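PDB 1Q87: 39 kDa initiator binding protein, which binds the initiator (Inr) element of core promoters in Trichomonas vaginalis and is represented here by its C-terminal domain. Local coordinates for residues S21-N26 and T34-V39; E65-P70 and Y99-M104. All coordinates share one frame; numbering follows the deposited sequence.

Contact 1 (S21-N26 and T34-V39)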
ATOM      1  N   SER A  21      13.541  -4.489  12.139  1.00 84.78           N
ATOM      2  CA  SER A  21      12.437  -5.407  12.551  1.00 82.27           C
ATOM      3  C   SER A  21      11.099  -4.924  11.963  1.00 79.82           C
ATOM      4  O   SER A  21      10.416  -4.079  12.552  1.00 79.43           O
ATOM      5  CB  SER A  21      12.349  -5.477  14.080  1.00 71.35           C
ATOM      6  OG  SER A  21      11.741  -6.695  14.486  1.00 76.66           O
ATOM      7  N   MET A  22      10.753  -5.480  10.802  1.00 75.09           N
ATOM      8  CA  MET A  22       9.542  -5.153  10.054  1.00 68.48           C
ATOM      9  C   MET A  22       8.244  -5.359  10.818  1.00 66.85           C
ATOM     10  O   MET A  22       7.924  -6.453  11.251  1.00 65.11           O
ATOM     11  CB  MET A  22       9.481  -5.978   8.768  1.00 63.39           C
ATOM     12  CG  MET A  22       8.236  -5.705   7.920  1.00 63.21           C
ATOM     13  SD  MET A  22       7.811  -7.069   6.788  1.00 70.62           S
ATOM     14  CE  MET A  22       9.151  -6.996   5.634  1.00 56.14           C
ATOM     15  N   CYS A  23       7.481  -4.291  10.955  1.00 62.81           N
ATOM     16  CA  CYS A  23       6.217  -4.362  11.646  1.00 62.38           C
ATOM     17  C   CYS A  23       5.348  -3.200  11.156  1.00 60.23           C
ATOM     18  O   CYS A  23       5.857  -2.155  10.778  1.00 63.86           O
ATOM     19  CB  CYS A  23       6.461  -4.282  13.154  1.00 60.91           C
ATOM     20  SG  CYS A  23       5.071  -4.876  14.093  1.00 78.40           S
ATOM     21  N   ILE A  24       4.036  -3.356  11.150  1.00 58.31           N
ATOM     22  CA  ILE A  24       3.248  -2.244  10.672  1.00 56.75           C
ATOM     23  C   ILE A  24       3.203  -1.195  11.766  1.00 53.40           C
ATOM     24  O   ILE A  24       3.294  -1.525  12.950  1.00 41.54           O
ATOM     25  CB  ILE A  24       1.838  -2.688  10.282  1.00 54.54           C
ATOM     26  CG1 ILE A  24       1.199  -3.466  11.422  1.00 50.22           C
ATOM     27  CG2 ILE A  24       1.919  -3.541   9.019  1.00 42.82           C
ATOM     28  CD1 ILE A  24      -0.343  -3.484  11.357  1.00 53.08           C
ATOM     29  N   GLY A  25       3.085   0.066  11.358  1.00 49.57           N
ATOM     30  CA  GLY A  25       3.036   1.168  12.300  1.00 37.00           C
ATOM     31  C   GLY A  25       1.653   1.787  12.386  1.00 45.87           C
ATOM     32  O   GLY A  25       0.723   1.358  11.699  1.00 46.26           O
ATOM     33  N   ASN A  26       1.540   2.811  13.227  1.00 48.84           N
ATOM     34  CA  ASN A  26       0.304   3.527  13.482  1.00 48.31           C
ATOM     35  C   ASN A  26      -0.772   2.513  13.769  1.00 52.98           C
ATOM     36  O   ASN A  26      -1.952   2.735  13.444  1.00 49.77           O
ATOM     37  CB  ASN A  26      -0.094   4.398  12.282  1.00 47.90           C
ATOM     38  CG  ASN A  26      -0.778   5.717  12.713  1.00 48.10           C
ATOM     39  OD1 ASN A  26      -1.028   6.613  11.899  1.00 48.40           O
ATOM     40  ND2 ASN A  26      -1.055   5.833  13.999  1.00 49.58           N
ATOM     41  N   THR A  34      -3.425  -9.101  15.143  1.00 57.36           N
ATOM     42  CA  THR A  34      -4.507  -9.503  14.281  1.00 54.37           C
ATOM     43  C   THR A  34      -3.974  -9.534  12.843  1.00 59.01           C
ATOM     44  O   THR A  34      -4.157 -10.516  12.104  1.00 54.90           O
ATOM     45  CB  THR A  34      -5.651  -8.515  14.323  1.00 63.46           C
ATOM     46  OG1 THR A  34      -6.235  -8.517  15.632  1.00 63.59           O
ATOM     47  CG2 THR A  34      -6.699  -8.882  13.254  1.00 55.51           C
ATOM     48  N   PHE A  35      -3.296  -8.463  12.449  1.00 47.66           N
ATOM     49  CA  PHE A  35      -2.798  -8.406  11.097  1.00 51.00           C
ATOM     50  C   PHE A  35      -1.749  -9.479  10.814  1.00 52.17           C
ATOM     51  O   PHE A  35      -1.661 -10.011   9.694  1.00 48.61           O
ATOM     52  CB  PHE A  35      -2.223  -7.024  10.791  1.00 39.65           C
ATOM     53  CG  PHE A  35      -1.504  -6.970   9.489  1.00 43.35           C
ATOM     54  CD1 PHE A  35      -0.120  -7.002   9.454  1.00 38.08           C
ATOM     55  CD2 PHE A  35      -2.217  -6.950   8.280  1.00 34.29           C
ATOM     56  CE1 PHE A  35       0.555  -7.007   8.225  1.00 40.46           C
ATOM     57  CE2 PHE A  35      -1.567  -6.963   7.086  1.00 35.49           C
ATOM     58  CZ  PHE A  35      -0.180  -6.988   7.045  1.00 39.91           C
ATOM     59  N   ARG A  36      -0.961  -9.789  11.833  1.00 54.53           N
ATOM     60  CA  ARG A  36       0.084 -10.781  11.695  1.00 56.01           C
ATOM     61  C   ARG A  36      -0.558 -12.160  11.524  1.00 58.13           C
ATOM     62  O   ARG A  36      -0.091 -12.994  10.731  1.00 58.72           O
ATOM     63  CB  ARG A  36       0.963 -10.764  12.928  1.00 52.82           C
ATOM     64  CG  ARG A  36       2.344 -11.347  12.711  1.00 69.33           C
ATOM     65  CD  ARG A  36       3.125 -11.357  14.027  1.00 83.56           C
ATOM     66  NE  ARG A  36       3.265 -10.038  14.663  1.00 91.01           N
ATOM     67  CZ  ARG A  36       4.251  -9.171  14.431  1.00 93.66           C
ATOM     68  NH1 ARG A  36       5.219  -9.454  13.562  1.00 92.59           N
ATOM     69  NH2 ARG A  36       4.275  -8.013  15.081  1.00 94.99           N
ATOM     70  N   ALA A  37      -1.632 -12.387  12.279  1.00 52.94           N
ATOM     71  CA  ALA A  37      -2.354 -13.644  12.208  1.00 55.46           C
ATOM     72  C   ALA A  37      -2.914 -13.794  10.793  1.00 55.04           C
ATOM     73  O   ALA A  37      -2.885 -14.894  10.244  1.00 57.43           O
ATOM     74  CB  ALA A  37      -3.475 -13.665  13.221  1.00 51.78           C
ATOM     75  N   LYS A  38      -3.416 -12.702  10.203  1.00 46.35           N
ATOM     76  CA  LYS A  38      -3.934 -12.790   8.849  1.00 47.41           C
ATOM     77  C   LYS A  38      -2.863 -13.147   7.847  1.00 45.76           C
ATOM     78  O   LYS A  38      -3.095 -13.955   6.963  1.00 53.07           O
ATOM     79  CB  LYS A  38      -4.590 -11.482   8.391  1.00 49.30           C
ATOM     80  CG  LYS A  38      -6.081 -11.499   8.424  1.00 64.38           C
ATOM     81  CD  LYS A  38      -6.699 -12.562   7.539  1.00 65.22           C
ATOM     82  CE  LYS A  38      -8.143 -12.797   7.997  1.00 71.76           C
ATOM     83  NZ  LYS A  38      -8.946 -13.551   6.999  1.00 86.03           N
ATOM     84  N   VAL A  39      -1.711 -12.498   7.951  1.00 45.57           N
ATOM     85  CA  VAL A  39      -0.630 -12.761   7.021  1.00 39.38           C
ATOM     86  C   VAL A  39      -0.295 -14.262   7.056  1.00 46.39           C
ATOM     87  O   VAL A  39      -0.113 -14.884   5.997  1.00 39.64           O
ATOM     88  CB  VAL A  39       0.633 -11.930   7.353  1.00 39.92           C
ATOM     89  CG1 VAL A  39       1.758 -12.280   6.351  1.00 35.22           C
ATOM     90  CG2 VAL A  39       0.330 -10.389   7.295  1.00 39.00           C
TER
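Phe-35 meets Ile-24 where the first modelled residues of the C-domain, 21-26, run past helix 29-47. A chi1 of 171° swings the Phe-35 ring off the helix toward the incoming chain, and both branches of Ile-24 settle against it. Ile-24 CG2 lies 3.8 Å from Phe-35 CE1, oblique to the ring, while the end of the longer branch, Ile-24 CD1, sits 4.0 Å from both CB and CD1 of Phe-35. The isoleucine thus follows the ring from its root to halfway along its side. Tyr-99 of helix 95-105 adds an edge-to-face ring contact to Phe-35 and also takes part in a hydrogen bond with the backbone N of Ile-24.

Arg-36 starts from the flank of the helix and bends at CG-CD (chi3 -57°), which swings its guanidinium back to the extended segment. There NH2 of Arg-36 comes to 3.4 Å from Cys-23 SG, obliquely and without a hydrogen bond; the charge is paired instead through NE with Glu-33 of the same helix. One turn on from Phe-35, Val-39 places CG2 over a face of that ring, 3.4 Å above the plane of Phe-35 and offset toward the rim. The chemistry is therefore divided: a buried apolar anchor at Ile-24, and a partly exposed polar margin whose charge is settled within the helix itself.

Contact 2 (E65-P70 and Y99-M104)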
ATOM      1  N   GLU A  65      -4.544 -15.348  -8.143  1.00 48.08           N
ATOM      2  CA  GLU A  65      -5.773 -16.085  -8.118  1.00 48.05           C
ATOM      3  C   GLU A  65      -6.596 -15.708  -6.921  1.00 46.56           C
ATOM      4  O   GLU A  65      -7.802 -15.578  -7.016  1.00 52.63           O
ATOM      5  CB  GLU A  65      -5.511 -17.592  -8.051  1.00 46.12           C
ATOM      6  CG  GLU A  65      -5.075 -18.280  -9.345  1.00 69.61           C
ATOM      7  CD  GLU A  65      -4.351 -19.616  -9.072  1.00 81.28           C
ATOM      8  OE1 GLU A  65      -4.618 -20.260  -8.009  1.00 71.56           O
ATOM      9  OE2 GLU A  65      -3.514 -20.012  -9.926  1.00 79.93           O
ATOM     10  N   TYR A  66      -5.945 -15.530  -5.789  1.00 42.63           N
ATOM     11  CA  TYR A  66      -6.671 -15.271  -4.566  1.00 42.26           C
ATOM     12  C   TYR A  66      -7.019 -13.813  -4.296  1.00 45.88           C
ATOM     13  O   TYR A  66      -7.983 -13.549  -3.583  1.00 38.09           O
ATOM     14  CB  TYR A  66      -5.869 -15.854  -3.409  1.00 44.67           C
ATOM     15  CG  TYR A  66      -6.509 -15.809  -2.043  1.00 52.47           C
ATOM     16  CD1 TYR A  66      -6.311 -14.732  -1.188  1.00 62.77           C
ATOM     17  CD2 TYR A  66      -7.233 -16.887  -1.569  1.00 65.46           C
ATOM     18  CE1 TYR A  66      -6.812 -14.735   0.123  1.00 61.10           C
ATOM     19  CE2 TYR A  66      -7.749 -16.899  -0.262  1.00 72.33           C
ATOM     20  CZ  TYR A  66      -7.532 -15.820   0.576  1.00 68.55           C
ATOM     21  OH  TYR A  66      -8.059 -15.824   1.852  1.00 72.35           O
ATOM     22  N   PHE A  67      -6.255 -12.882  -4.867  1.00 39.79           N
ATOM     23  CA  PHE A  67      -6.489 -11.461  -4.636  1.00 45.37           C
ATOM     24  C   PHE A  67      -7.219 -10.708  -5.770  1.00 42.32           C
ATOM     25  O   PHE A  67      -7.743  -9.635  -5.535  1.00 45.25           O
ATOM     26  CB  PHE A  67      -5.164 -10.729  -4.375  1.00 42.53           C
ATOM     27  CG  PHE A  67      -4.431 -11.168  -3.136  1.00 35.22           C
ATOM     28  CD1 PHE A  67      -5.082 -11.766  -2.085  1.00 44.50           C
ATOM     29  CD2 PHE A  67      -3.060 -10.935  -3.028  1.00 45.26           C
ATOM     30  CE1 PHE A  67      -4.394 -12.122  -0.961  1.00 42.92           C
ATOM     31  CE2 PHE A  67      -2.369 -11.283  -1.923  1.00 28.43           C
ATOM     32  CZ  PHE A  67      -3.026 -11.878  -0.877  1.00 50.02           C
ATOM     33  N   LYS A  68      -7.216 -11.226  -6.992  1.00 40.94           N
ATOM     34  CA  LYS A  68      -7.900 -10.500  -8.080  1.00 45.10           C
ATOM     35  C   LYS A  68      -9.413 -10.364  -7.883  1.00 44.58           C
ATOM     36  O   LYS A  68     -10.022 -10.938  -6.958  1.00 42.66           O
ATOM     37  CB  LYS A  68      -7.666 -11.176  -9.429  1.00 48.09           C
ATOM     38  CG  LYS A  68      -8.285 -12.588  -9.564  1.00 40.73           C
ATOM     39  CD  LYS A  68      -7.817 -13.183 -10.901  1.00 52.75           C
ATOM     40  CE  LYS A  68      -8.885 -14.032 -11.584  1.00 51.51           C
ATOM     41  NZ  LYS A  68     -10.188 -13.301 -11.778  1.00 55.61           N
ATOM     42  N   GLN A  69     -10.016  -9.574  -8.745  1.00 48.94           N
ATOM     43  CA  GLN A  69     -11.467  -9.406  -8.686  1.00 58.74           C
ATOM     44  C   GLN A  69     -12.058 -10.512  -9.544  1.00 50.37           C
ATOM     45  O   GLN A  69     -11.381 -11.033 -10.439  1.00 55.25           O
ATOM     46  CB  GLN A  69     -11.869  -8.070  -9.275  1.00 58.69           C
ATOM     47  CG  GLN A  69     -11.196  -6.918  -8.635  1.00 69.28           C
ATOM     48  CD  GLN A  69     -12.038  -6.319  -7.565  1.00 76.13           C
ATOM     49  OE1 GLN A  69     -12.267  -6.935  -6.514  1.00 76.81           O
ATOM     50  NE2 GLN A  69     -12.526  -5.102  -7.819  1.00 74.45           N
ATOM     51  N   PRO A  70     -13.336 -10.853  -9.320  1.00 56.28           N
ATOM     52  CA  PRO A  70     -13.977 -11.914 -10.111  1.00 50.38           C
ATOM     53  C   PRO A  70     -13.889 -11.622 -11.619  1.00 47.79           C
ATOM     54  O   PRO A  70     -13.709 -12.538 -12.433  1.00 59.01           O
ATOM     55  CB  PRO A  70     -15.426 -11.914  -9.590  1.00 55.14           C
ATOM     56  CG  PRO A  70     -15.306 -11.347  -8.231  1.00 57.57           C
ATOM     57  CD  PRO A  70     -14.321 -10.207  -8.437  1.00 47.59           C
ATOM     58  N   TYR A  99       3.690 -10.118   3.927  1.00 44.73           N
ATOM     59  CA  TYR A  99       3.431  -9.154   5.012  1.00 40.84           C
ATOM     60  C   TYR A  99       3.562  -7.705   4.478  1.00 39.42           C
ATOM     61  O   TYR A  99       2.707  -6.853   4.689  1.00 41.33           O
ATOM     62  CB  TYR A  99       4.434  -9.351   6.143  1.00 34.92           C
ATOM     63  CG  TYR A  99       4.170  -8.502   7.366  1.00 38.86           C
ATOM     64  CD1 TYR A  99       3.517  -9.046   8.469  1.00 41.18           C
ATOM     65  CD2 TYR A  99       4.592  -7.159   7.440  1.00 33.31           C
ATOM     66  CE1 TYR A  99       3.292  -8.298   9.628  1.00 44.54           C
ATOM     67  CE2 TYR A  99       4.354  -6.373   8.634  1.00 37.74           C
ATOM     68  CZ  TYR A  99       3.708  -6.977   9.714  1.00 40.58           C
ATOM     69  OH  TYR A  99       3.482  -6.327  10.905  1.00 49.97           O
ATOM     70  N   LYS A 100       4.641  -7.456   3.769  1.00 36.96           N
ATOM     71  CA  LYS A 100       4.889  -6.157   3.183  1.00 46.83           C
ATOM     72  C   LYS A 100       3.757  -5.763   2.221  1.00 47.05           C
ATOM     73  O   LYS A 100       3.213  -4.648   2.296  1.00 44.67           O
ATOM     74  CB  LYS A 100       6.222  -6.205   2.424  1.00 50.23           C
ATOM     75  CG  LYS A 100       6.634  -4.909   1.787  1.00 67.07           C
ATOM     76  CD  LYS A 100       8.156  -4.696   1.896  1.00 83.09           C
ATOM     77  CE  LYS A 100       8.927  -5.343   0.747  1.00 89.13           C
ATOM     78  NZ  LYS A 100      10.311  -4.777   0.584  1.00 87.49           N
ATOM     79  N   PHE A 101       3.393  -6.708   1.346  1.00 43.11           N
ATOM     80  CA  PHE A 101       2.388  -6.473   0.308  1.00 41.76           C
ATOM     81  C   PHE A 101       1.008  -6.206   0.870  1.00 39.82           C
ATOM     82  O   PHE A 101       0.317  -5.292   0.435  1.00 49.43           O
ATOM     83  CB  PHE A 101       2.353  -7.652  -0.656  1.00 43.00           C
ATOM     84  CG  PHE A 101       1.455  -7.453  -1.818  1.00 42.42           C
ATOM     85  CD1 PHE A 101       1.761  -6.515  -2.788  1.00 52.67           C
ATOM     86  CD2 PHE A 101       0.278  -8.181  -1.935  1.00 46.80           C
ATOM     87  CE1 PHE A 101       0.908  -6.294  -3.857  1.00 52.07           C
ATOM     88  CE2 PHE A 101      -0.582  -7.967  -3.007  1.00 52.02           C
ATOM     89  CZ  PHE A 101      -0.264  -7.020  -3.966  1.00 50.66           C
ATOM     90  N   LEU A 102       0.606  -6.999   1.839  1.00 36.57           N
ATOM     91  CA  LEU A 102      -0.691  -6.826   2.472  1.00 42.13           C
ATOM     92  C   LEU A 102      -0.688  -5.550   3.358  1.00 44.05           C
ATOM     93  O   LEU A 102      -1.718  -4.882   3.542  1.00 44.99           O
ATOM     94  CB  LEU A 102      -1.034  -8.094   3.301  1.00 36.59           C
ATOM     95  CG  LEU A 102      -1.496  -9.346   2.493  1.00 46.48           C
ATOM     96  CD1 LEU A 102      -1.416 -10.598   3.328  1.00 45.68           C
ATOM     97  CD2 LEU A 102      -2.945  -9.156   2.001  1.00 43.49           C
ATOM     98  N   ALA A 103       0.480  -5.202   3.877  1.00 42.45           N
ATOM     99  CA  ALA A 103       0.639  -4.016   4.728  1.00 45.99           C
ATOM    100  C   ALA A 103       0.415  -2.764   3.896  1.00 37.08           C
ATOM    101  O   ALA A 103      -0.215  -1.838   4.360  1.00 41.83           O
ATOM    102  CB  ALA A 103       2.041  -3.974   5.349  1.00 49.70           C
ATOM    103  N   MET A 104       0.932  -2.750   2.675  1.00 35.73           N
ATOM    104  CA  MET A 104       0.755  -1.599   1.786  1.00 43.59           C
ATOM    105  C   MET A 104      -0.663  -1.455   1.267  1.00 46.71           C
ATOM    106  O   MET A 104      -1.230  -0.372   1.335  1.00 49.93           O
ATOM    107  CB  MET A 104       1.667  -1.669   0.556  1.00 45.43           C
ATOM    108  CG  MET A 104       3.156  -1.750   0.877  1.00 43.87           C
ATOM    109  SD  MET A 104       4.066  -1.744  -0.631  1.00 44.23           S
ATOM    110  CE  MET A 104       4.200  -3.570  -0.918  1.00 45.92           C
TER
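Phe-67, at the end of helix 56-67, packs against Phe-101 and Leu-102 of helix 95-105, and the whole of this buried contact is apolar. The aromatic part comes from two phenylalanines whose side chains run past one another, pointing opposite ways. Phe-101 offers its edge: CE2 of Phe-101 lies 3.9 Å from Phe-67 CD2 and equally 3.9 Å from Phe-67 CE2, with Phe-67 CD2 close to the plane of the Phe-101 ring. Seen from Phe-67 the approach is oblique, so the pair is no face-to-face stack. Phe-101 points its ring away from its own backbone N (chi1 -175°), and the ring is thereby extended from helix 95-105 toward helix 56-67.

The contact lies in the core of the helical part of the IBP39 C-domain, where helices 29-47, 56-67, 74-84, 95-105 and 111-123 meet. Helix 111-123 lays Ile-111 against both phenylalanines, helix 74-84 adds Ile-81 and Ile-84 to Phe-101, and Ile-42 of helix 29-47 reaches Phe-67.

The aliphatic part belongs to Leu-102. Its branch CD2 comes to 4.0 Å from CZ of Phe-67, so the leucine touches the far end of the ring and lies roughly perpendicular to the phenylalanine side chain.

No hydrogen bond crosses between the segments. In the turn after helix 56-67, Lys-68 folds back so that its NZ donates to Gln-69 O at 2.9 Å; the same ammonium also bonds to Gln-72 O.

Along the chain from its N-terminal end, contact 1 closes first: the chain passes residues 21-26, crosses a short connection and returns along helix 29-47. Contact 2 then spans a longer loop that contains helix 74-84 and strand 92-94, joining the end of helix 56-67 to helix 95-105. The two loops neither nest nor cross but follow in series. In space they touch, with centres about 15 Å apart, because helix 95-105 serves both: Tyr-99 turns to contact 1, where Met-22 also packs on it, while residues later in the same helix engage contact 2. Helix 95-105 thus links segment 21-26 and helix 29-47 to the end of helix 56-67.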